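Local coordinates for protein deseasin MCP-01 (Pseudoalteromonas sp., PDB 3VV3) that degrades collagen as a calcium-binding bacterial serine protease of the subtilisin family, at residues G111-S116 / H275-A280; E33-S38 / G122-N127; V46-T51 / T107-T112. All coordinates share one frame; numbering follows the deposited sequence.

Interaction 1. Residues G111-S116 / H275-A280; sequences GTIGAS and HVAGAA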
loop_
_atom_site.group_PDB
_atom_site.type_symbol
_atom_site.label_atom_id
_atom_site.label_comp_id
_atom_site.label_asym_id
_atom_site.label_seq_id
_atom_site.Cartn_x
_atom_site.Cartn_y
_atom_site.Cartn_z
ATOM N N GLY A 111 2.708 -13.950 7.481
ATOM C CA GLY A 111 2.186 -14.085 8.838
ATOM C C GLY A 111 0.697 -14.395 8.880
ATOM O O GLY A 111 0.217 -15.097 9.766
ATOM N N THR A 112 -0.046 -13.882 7.909
ATOM C CA THR A 112 -1.473 -14.182 7.833
ATOM C C THR A 112 -1.709 -15.642 7.433
ATOM O O THR A 112 -2.589 -16.317 7.961
ATOM C CB THR A 112 -2.175 -13.207 6.869
ATOM O OG1 THR A 112 -2.085 -11.883 7.412
ATOM C CG2 THR A 112 -3.656 -13.583 6.653
ATOM N N ILE A 113 -0.898 -16.128 6.504
ATOM C CA ILE A 113 -0.937 -17.528 6.113
ATOM C C ILE A 113 -0.512 -18.443 7.262
ATOM O O ILE A 113 -1.157 -19.465 7.518
ATOM C CB ILE A 113 0.003 -17.780 4.911
ATOM C CG1 ILE A 113 -0.575 -17.138 3.643
ATOM C CG2 ILE A 113 0.232 -19.282 4.699
ATOM C CD1 ILE A 113 0.457 -16.997 2.533
ATOM N N GLY A 114 0.561 -18.074 7.954
ATOM C CA GLY A 114 1.198 -19.014 8.863
ATOM C C GLY A 114 2.150 -18.514 9.939
ATOM O O GLY A 114 3.152 -19.174 10.224
ATOM N N ALA A 115 1.846 -17.384 10.577
ATOM C CA ALA A 115 2.573 -17.042 11.798
ATOM C C ALA A 115 2.412 -18.197 12.800
ATOM O O ALA A 115 1.327 -18.747 12.941
ATOM C CB ALA A 115 2.062 -15.733 12.403
ATOM N N SER A 116 3.492 -18.554 13.488
ATOM C CA SER A 116 3.476 -19.690 14.415
ATOM C C SER A 116 2.383 -19.520 15.461
ATOM O O SER A 116 2.263 -18.463 16.069
ATOM C CB SER A 116 4.837 -19.845 15.107
ATOM O OG SER A 116 5.854 -20.179 14.180
ATOM N N HIS A 275 -5.474 -14.836 3.706
ATOM C CA HIS A 275 -6.456 -15.601 4.477
ATOM C C HIS A 275 -6.919 -16.794 3.640
ATOM O O HIS A 275 -7.051 -17.918 4.146
ATOM C CB HIS A 275 -7.659 -14.746 4.895
ATOM C CG HIS A 275 -7.344 -13.744 5.964
ATOM N ND1 HIS A 275 -7.482 -14.014 7.312
ATOM C CD2 HIS A 275 -6.880 -12.475 5.880
ATOM C CE1 HIS A 275 -7.122 -12.950 8.009
ATOM N NE2 HIS A 275 -6.755 -12.001 7.161
ATOM N N VAL A 276 -7.154 -16.539 2.352
ATOM C CA VAL A 276 -7.605 -17.587 1.438
ATOM C C VAL A 276 -6.501 -18.604 1.128
ATOM O O VAL A 276 -6.743 -19.822 1.153
ATOM C CB VAL A 276 -8.186 -17.001 0.128
ATOM C CG1 VAL A 276 -8.575 -18.127 -0.830
ATOM C CG2 VAL A 276 -9.394 -16.119 0.439
ATOM N N ALA A 277 -5.291 -18.123 0.856
ATOM C CA ALA A 277 -4.177 -19.041 0.634
ATOM C C ALA A 277 -3.939 -19.882 1.888
ATOM O O ALA A 277 -3.714 -21.098 1.810
ATOM C CB ALA A 277 -2.905 -18.285 0.247
ATOM N N GLY A 278 -3.999 -19.238 3.046
ATOM C CA GLY A 278 -3.875 -19.945 4.311
ATOM C C GLY A 278 -4.973 -20.979 4.481
ATOM O O GLY A 278 -4.708 -22.115 4.887
ATOM N N ALA A 279 -6.211 -20.596 4.176
ATOM C CA ALA A 279 -7.319 -21.537 4.275
ATOM C C ALA A 279 -7.134 -22.724 3.323
ATOM O O ALA A 279 -7.432 -23.863 3.682
ATOM C CB ALA A 279 -8.655 -20.844 4.029
ATOM N N ALA A 280 -6.637 -22.458 2.116
ATOM C CA ALA A 280 -6.388 -23.528 1.158
ATOM C C ALA A 280 -5.381 -24.511 1.735
ATOM O O ALA A 280 -5.578 -25.730 1.659
ATOM C CB ALA A 280 -5.889 -22.968 -0.183
#
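Thr112 and Ile113, near the end of helix 105-114, meet His275, Ala277 and Gly278 of helix 269-284 in the buried core of the subtilisin-like α/β fold. Thr112 lays its methyl on the His275 imidazole in a CH-pi contact: CG2 sits 3.5 Å from the centroid of the His275 ring, 12° off the ring normal, so it is centred over one face. The chi1 of Thr112, -65°, turns CG2 anti to the backbone N and out to the ring, leaving OG1 beside that N. His275 starts out pointing away from the other helix, and its ring folds back over Thr112. Ala249 and Pro250 of strand 247-250 and Ile254 of strand 254-258 also touch this histidine, so the imidazole joins the helix pair to neighbouring strands. With an alanine in place of this histidine, the Thr112 methyl would probably lose the flat surface it rests on, opening a gap between the helices. One turn further along helix 269-284 the backbones themselves come close, since Gly278 has no side chain to hold them apart: Ile113 CA and Gly278 CA are 4.2 Å apart. Ile113 straddles this glycine, with CG1 4.1 Å from Gly278 N and CG2 4.2 Å from Gly278 CA. The side-chain amide of Asn127 ties the same place together, its ND2 donating to both Ile113 O and Gly278 O. The far end of the isoleucine reaches the residue before this glycine, Ile113 CD1 lying 4.3 Å from Ala277 CB.

Interaction 2. Residues E33-S38 / G122-N127; sequences EAWSIS and GVVGVN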
loop_
_atom_site.group_PDB
_atom_site.type_symbol
_atom_site.label_atom_id
_atom_site.label_comp_id
_atom_site.label_asym_id
_atom_site.label_seq_id
_atom_site.Cartn_x
_atom_site.Cartn_y
_atom_site.Cartn_z
ATOM N N GLU A 33 -12.792 -22.356 15.513
ATOM C CA GLU A 33 -13.614 -23.532 15.281
ATOM C C GLU A 33 -12.878 -24.492 14.347
ATOM O O GLU A 33 -12.791 -25.692 14.612
ATOM C CB GLU A 33 -14.971 -23.129 14.708
ATOM C CG GLU A 33 -15.890 -22.393 15.701
ATOM C CD GLU A 33 -15.571 -20.911 15.893
ATOM O OE1 GLU A 33 -14.620 -20.388 15.258
ATOM O OE2 GLU A 33 -16.287 -20.262 16.699
ATOM N N ALA A 34 -12.322 -23.959 13.262
ATOM C CA ALA A 34 -11.596 -24.794 12.311
ATOM C C ALA A 34 -10.424 -25.501 12.982
ATOM O O ALA A 34 -10.111 -26.654 12.666
ATOM C CB ALA A 34 -11.107 -23.958 11.111
ATOM N N TRP A 35 -9.780 -24.812 13.915
ATOM C CA TRP A 35 -8.601 -25.367 14.571
ATOM C C TRP A 35 -8.908 -26.586 15.437
ATOM O O TRP A 35 -8.000 -27.293 15.849
ATOM C CB TRP A 35 -7.868 -24.297 15.382
ATOM C CG TRP A 35 -7.252 -23.237 14.515
ATOM C CD1 TRP A 35 -6.854 -23.374 13.211
ATOM C CD2 TRP A 35 -6.953 -21.886 14.887
ATOM N NE1 TRP A 35 -6.332 -22.185 12.751
ATOM C CE2 TRP A 35 -6.381 -21.259 13.759
ATOM C CE3 TRP A 35 -7.123 -21.141 16.062
ATOM C CZ2 TRP A 35 -5.967 -19.931 13.775
ATOM C CZ3 TRP A 35 -6.712 -19.825 16.077
ATOM C CH2 TRP A 35 -6.140 -19.228 14.935
ATOM N N SER A 36 -10.182 -26.840 15.705
ATOM C CA SER A 36 -10.551 -28.052 16.433
ATOM C C SER A 36 -10.388 -29.271 15.526
ATOM O O SER A 36 -10.263 -30.402 15.999
ATOM C CB SER A 36 -11.986 -27.954 16.968
ATOM O OG SER A 36 -12.936 -28.001 15.918
ATOM N N ILE A 37 -10.376 -29.025 14.219
ATOM C CA ILE A 37 -10.203 -30.075 13.221
ATOM C C ILE A 37 -8.738 -30.186 12.808
ATOM O O ILE A 37 -8.177 -31.278 12.769
ATOM C CB ILE A 37 -11.066 -29.801 11.973
ATOM C CG1 ILE A 37 -12.553 -29.740 12.348
ATOM C CG2 ILE A 37 -10.810 -30.844 10.879
ATOM C CD1 ILE A 37 -13.451 -29.233 11.224
ATOM N N SER A 38 -8.123 -29.047 12.497
ATOM C CA SER A 38 -6.722 -29.019 12.107
ATOM C C SER A 38 -6.117 -27.650 12.380
ATOM O O SER A 38 -6.780 -26.628 12.183
ATOM C CB SER A 38 -6.570 -29.340 10.619
ATOM O OG SER A 38 -5.199 -29.408 10.256
ATOM N N GLY A 122 3.665 -12.711 19.489
ATOM C CA GLY A 122 3.026 -12.110 18.328
ATOM C C GLY A 122 1.624 -12.564 17.961
ATOM O O GLY A 122 0.697 -12.539 18.780
ATOM N N VAL A 123 1.466 -12.967 16.701
ATOM C CA VAL A 123 0.163 -13.291 16.142
ATOM C C VAL A 123 0.056 -14.791 15.848
ATOM O O VAL A 123 0.761 -15.597 16.446
ATOM C CB VAL A 123 -0.099 -12.458 14.862
ATOM C CG1 VAL A 123 -0.317 -10.989 15.236
ATOM C CG2 VAL A 123 1.082 -12.559 13.905
ATOM N N VAL A 124 -0.838 -15.159 14.944
ATOM C CA VAL A 124 -0.973 -16.540 14.498
ATOM C C VAL A 124 -1.649 -16.516 13.137
ATOM O O VAL A 124 -2.538 -15.700 12.891
ATOM C CB VAL A 124 -1.800 -17.397 15.498
ATOM C CG1 VAL A 124 -3.150 -16.738 15.807
ATOM C CG2 VAL A 124 -2.018 -18.802 14.968
ATOM N N GLY A 125 -1.214 -17.389 12.238
ATOM C CA GLY A 125 -1.801 -17.432 10.911
ATOM C C GLY A 125 -3.004 -18.352 10.838
ATOM O O GLY A 125 -3.380 -18.987 11.827
ATOM N N VAL A 126 -3.614 -18.436 9.662
ATOM C CA VAL A 126 -4.698 -19.392 9.470
ATOM C C VAL A 126 -4.177 -20.795 9.798
ATOM O O VAL A 126 -4.912 -21.634 10.327
ATOM C CB VAL A 126 -5.251 -19.370 8.028
ATOM C CG1 VAL A 126 -6.378 -20.390 7.868
ATOM C CG2 VAL A 126 -5.741 -17.966 7.656
ATOM N N ASN A 127 -2.909 -21.036 9.472
ATOM C CA ASN A 127 -2.196 -22.237 9.910
ATOM C C ASN A 127 -1.295 -21.922 11.089
ATOM O O ASN A 127 -0.569 -20.923 11.063
ATOM C CB ASN A 127 -1.322 -22.802 8.781
ATOM C CG ASN A 127 -2.117 -23.142 7.543
ATOM O OD1 ASN A 127 -2.576 -24.269 7.376
ATOM N ND2 ASN A 127 -2.299 -22.159 6.673
#
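Trp35 is set by a chi1 of -67°, which puts CG anti to its own carbonyl carbon, and a chi2 of -26°, which turns the indole so that its NE1 edge meets the loop 122-127. The contact joins the N-terminal region, around the short helix 31-34, to the connection between helix 105-114 and strand 131-136 of the subtilisin-like α/β fold. Its one polar link is a nearly straight hydrogen bond from Trp35 NE1 to Val126 O, 2.9 Å long with an N-H...O angle of 166°. The acceptor lies close to the indole plane, although the donor is tilted well away from the plane of the Val126 carbonyl. This bond helps fix the rotation of the ring, and His128 adds an edge-to-face ring contact. The loop is held by backbone bonds from Gly125 to Ala115 and from Val126 to Thr112, so the tryptophan is fastened to chain already tied to helix 105-114. Beyond the bond, the benzene half of the indole runs along the loop: Trp35 CZ2 is 3.4 Å from Gly125 O. The Val124 side chain comes from the opposite direction, both methyls approaching Trp35 CH2 from one side, CG1 at 4.0 Å and CG2 at 4.1 Å.

Interaction 3. Residues V46-T51 / T107-T112; sequences VGVIDT and THVSGT
Val48 of strand 45-50 packs against Val109 and Ser110 of helix 105-114, a helix lying on the central parallel sheet of the subtilisin-like α/β fold. The segments 46-50 and 107-112 run nearly antiparallel, at 156°, with their axes 9.2 Å apart at closest approach. The tight part lies in the middle of the strand, where the two branches of Val48 split their work. Val48 CG1 meets the CG2 methyl of Val109 at 3.6 Å, while Val48 CG2 lies 3.7 Å from Ser110 OG. Val109 has its CG2 between the backbone N and the carbonyl carbon, with CG1 at a chi1 of -55°, and this directs CG2 at the strand. Ser110 presents its hydroxyl to the valine without losing a polar partner, because OG is hydrogen-bonded to Gly106 O one helical turn earlier. The contact thins towards the end of the strand, although this side too is buried and not turned to solvent. There the Val109 methyl is met by a carboxylate, with Asp50 OD2 3.9 Å from Val109 CG2, and Thr51 OG1 stays 4.8 Å from Thr107 N, the nearest its side chain comes to the helix segment. The polar links of Asp50 run to its neighbours, not across the contact. Asp50 OD1 is hydrogen-bonded to His105 ND1, and Asp50, His105 and Ser270 have the geometry of a charge relay, consistent with the catalytic triad of subtilases. The apolar contact thus lies directly beside the probable active site, joining the strand that bears the aspartate to the helix that starts at the histidine. Asp50 OD1 also accepts from the backbone: Thr51 N donates to it at 2.7 Å and 144°, meeting its anti lone pair.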
loop_
_atom_site.group_PDB
_atom_site.type_symbol
_atom_site.label_atom_id
_atom_site.label_comp_id
_atom_site.label_asym_id
_atom_site.label_seq_id
_atom_site.Cartn_x
_atom_site.Cartn_y
_atom_site.Cartn_z
ATOM N N VAL A 46 3.372 -23.636 1.102
ATOM C CA VAL A 46 2.731 -22.519 0.421
ATOM C C VAL A 46 3.799 -21.570 -0.105
ATOM O O VAL A 46 4.710 -21.190 0.625
ATOM C CB VAL A 46 1.808 -21.732 1.373
ATOM C CG1 VAL A 46 1.160 -20.564 0.636
ATOM C CG2 VAL A 46 0.730 -22.639 1.950
ATOM N N GLY A 47 3.684 -21.175 -1.367
ATOM C CA GLY A 47 4.627 -20.231 -1.938
ATOM C C GLY A 47 4.097 -18.812 -1.862
ATOM O O GLY A 47 2.930 -18.566 -2.170
ATOM N N VAL A 48 4.952 -17.882 -1.438
ATOM C CA VAL A 48 4.577 -16.467 -1.392
ATOM C C VAL A 48 5.432 -15.706 -2.398
ATOM O O VAL A 48 6.654 -15.644 -2.263
ATOM C CB VAL A 48 4.759 -15.869 0.022
ATOM C CG1 VAL A 48 4.519 -14.355 0.005
ATOM C CG2 VAL A 48 3.842 -16.567 1.015
ATOM N N ILE A 49 4.774 -15.158 -3.421
ATOM C CA ILE A 49 5.445 -14.403 -4.476
ATOM C C ILE A 49 5.212 -12.915 -4.218
ATOM O O ILE A 49 4.090 -12.411 -4.360
ATOM C CB ILE A 49 4.918 -14.836 -5.860
ATOM C CG1 ILE A 49 5.184 -16.339 -6.060
ATOM C CG2 ILE A 49 5.549 -13.979 -6.976
ATOM C CD1 ILE A 49 4.613 -16.945 -7.378
ATOM N N ASP A 50 6.261 -12.216 -3.797
ATOM C CA ASP A 50 6.069 -10.900 -3.203
ATOM C C ASP A 50 7.419 -10.211 -3.018
ATOM O O ASP A 50 8.333 -10.396 -3.831
ATOM C CB ASP A 50 5.345 -11.088 -1.863
ATOM C CG ASP A 50 4.466 -9.900 -1.477
ATOM O OD1 ASP A 50 4.993 -8.786 -1.276
ATOM O OD2 ASP A 50 3.241 -10.093 -1.331
ATOM N N THR A 51 7.546 -9.417 -1.958
ATOM C CA THR A 51 8.805 -8.735 -1.666
ATOM C C THR A 51 9.784 -9.623 -0.901
ATOM O O THR A 51 10.855 -9.161 -0.497
ATOM C CB THR A 51 8.587 -7.467 -0.809
ATOM O OG1 THR A 51 8.065 -7.842 0.469
ATOM C CG2 THR A 51 7.617 -6.504 -1.485
ATOM N N THR A 107 6.352 -10.373 4.189
ATOM C CA THR A 107 6.367 -10.926 5.540
ATOM C C THR A 107 4.991 -10.798 6.171
ATOM O O THR A 107 4.540 -11.682 6.906
ATOM C CB THR A 107 7.417 -10.219 6.396
ATOM O OG1 THR A 107 8.705 -10.444 5.816
ATOM C CG2 THR A 107 7.406 -10.748 7.846
ATOM N N HIS A 108 4.319 -9.696 5.861
ATOM C CA HIS A 108 2.974 -9.462 6.368
ATOM C C HIS A 108 2.007 -10.533 5.855
ATOM O O HIS A 108 1.281 -11.157 6.642
ATOM C CB HIS A 108 2.504 -8.049 5.994
ATOM C CG HIS A 108 1.330 -7.578 6.796
ATOM N ND1 HIS A 108 0.031 -7.907 6.476
ATOM C CD2 HIS A 108 1.265 -6.806 7.909
ATOM C CE1 HIS A 108 -0.789 -7.357 7.357
ATOM N NE2 HIS A 108 -0.066 -6.685 8.237
ATOM N N VAL A 109 1.999 -10.769 4.544
ATOM C CA VAL A 109 1.105 -11.782 4.000
ATOM C C VAL A 109 1.496 -13.171 4.522
ATOM O O VAL A 109 0.629 -13.999 4.801
ATOM C CB VAL A 109 1.007 -11.751 2.446
ATOM C CG1 VAL A 109 0.610 -10.356 1.967
ATOM C CG2 VAL A 109 2.303 -12.167 1.802
ATOM N N SER A 110 2.798 -13.417 4.673
ATOM C CA SER A 110 3.250 -14.696 5.222
ATOM C C SER A 110 2.698 -14.970 6.626
ATOM O O SER A 110 2.265 -16.087 6.929
ATOM C CB SER A 110 4.782 -14.784 5.213
ATOM O OG SER A 110 5.280 -14.744 3.883
ATOM N N GLY A 111 2.708 -13.950 7.481
ATOM C CA GLY A 111 2.186 -14.085 8.838
ATOM C C GLY A 111 0.697 -14.395 8.880
ATOM O O GLY A 111 0.217 -15.097 9.766
ATOM N N THR A 112 -0.046 -13.882 7.909
ATOM C CA THR A 112 -1.473 -14.182 7.833
ATOM C C THR A 112 -1.709 -15.642 7.433
ATOM O O THR A 112 -2.589 -16.317 7.961
ATOM C CB THR A 112 -2.175 -13.207 6.869
ATOM O OG1 THR A 112 -2.085 -11.883 7.412
ATOM C CG2 THR A 112 -3.656 -13.583 6.653
#

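How the interactions relate
Helix 105-114 joins all three contacts: it packs on strand 45-50 in interaction 3, on helix 269-284 in interaction 1, and leads, through the backbone of its last turn, to the loop of interaction 2. The centre of interaction 1 lies about 9 Å from each of the others, which are about 17 Å apart. Ile113 CD1 also touches Val48 CG2, at 3.7 Å, so interactions 1 and 3 form one continuous core. Along the chain the order is 33-38, 46-51, 107-116, 122-127, 275-280, nesting interaction 3 inside interaction 2. Strand 45-50 and the two helices bear Asp50, His105 and Ser270, the probable catalytic triad, so this packing joins its three carriers.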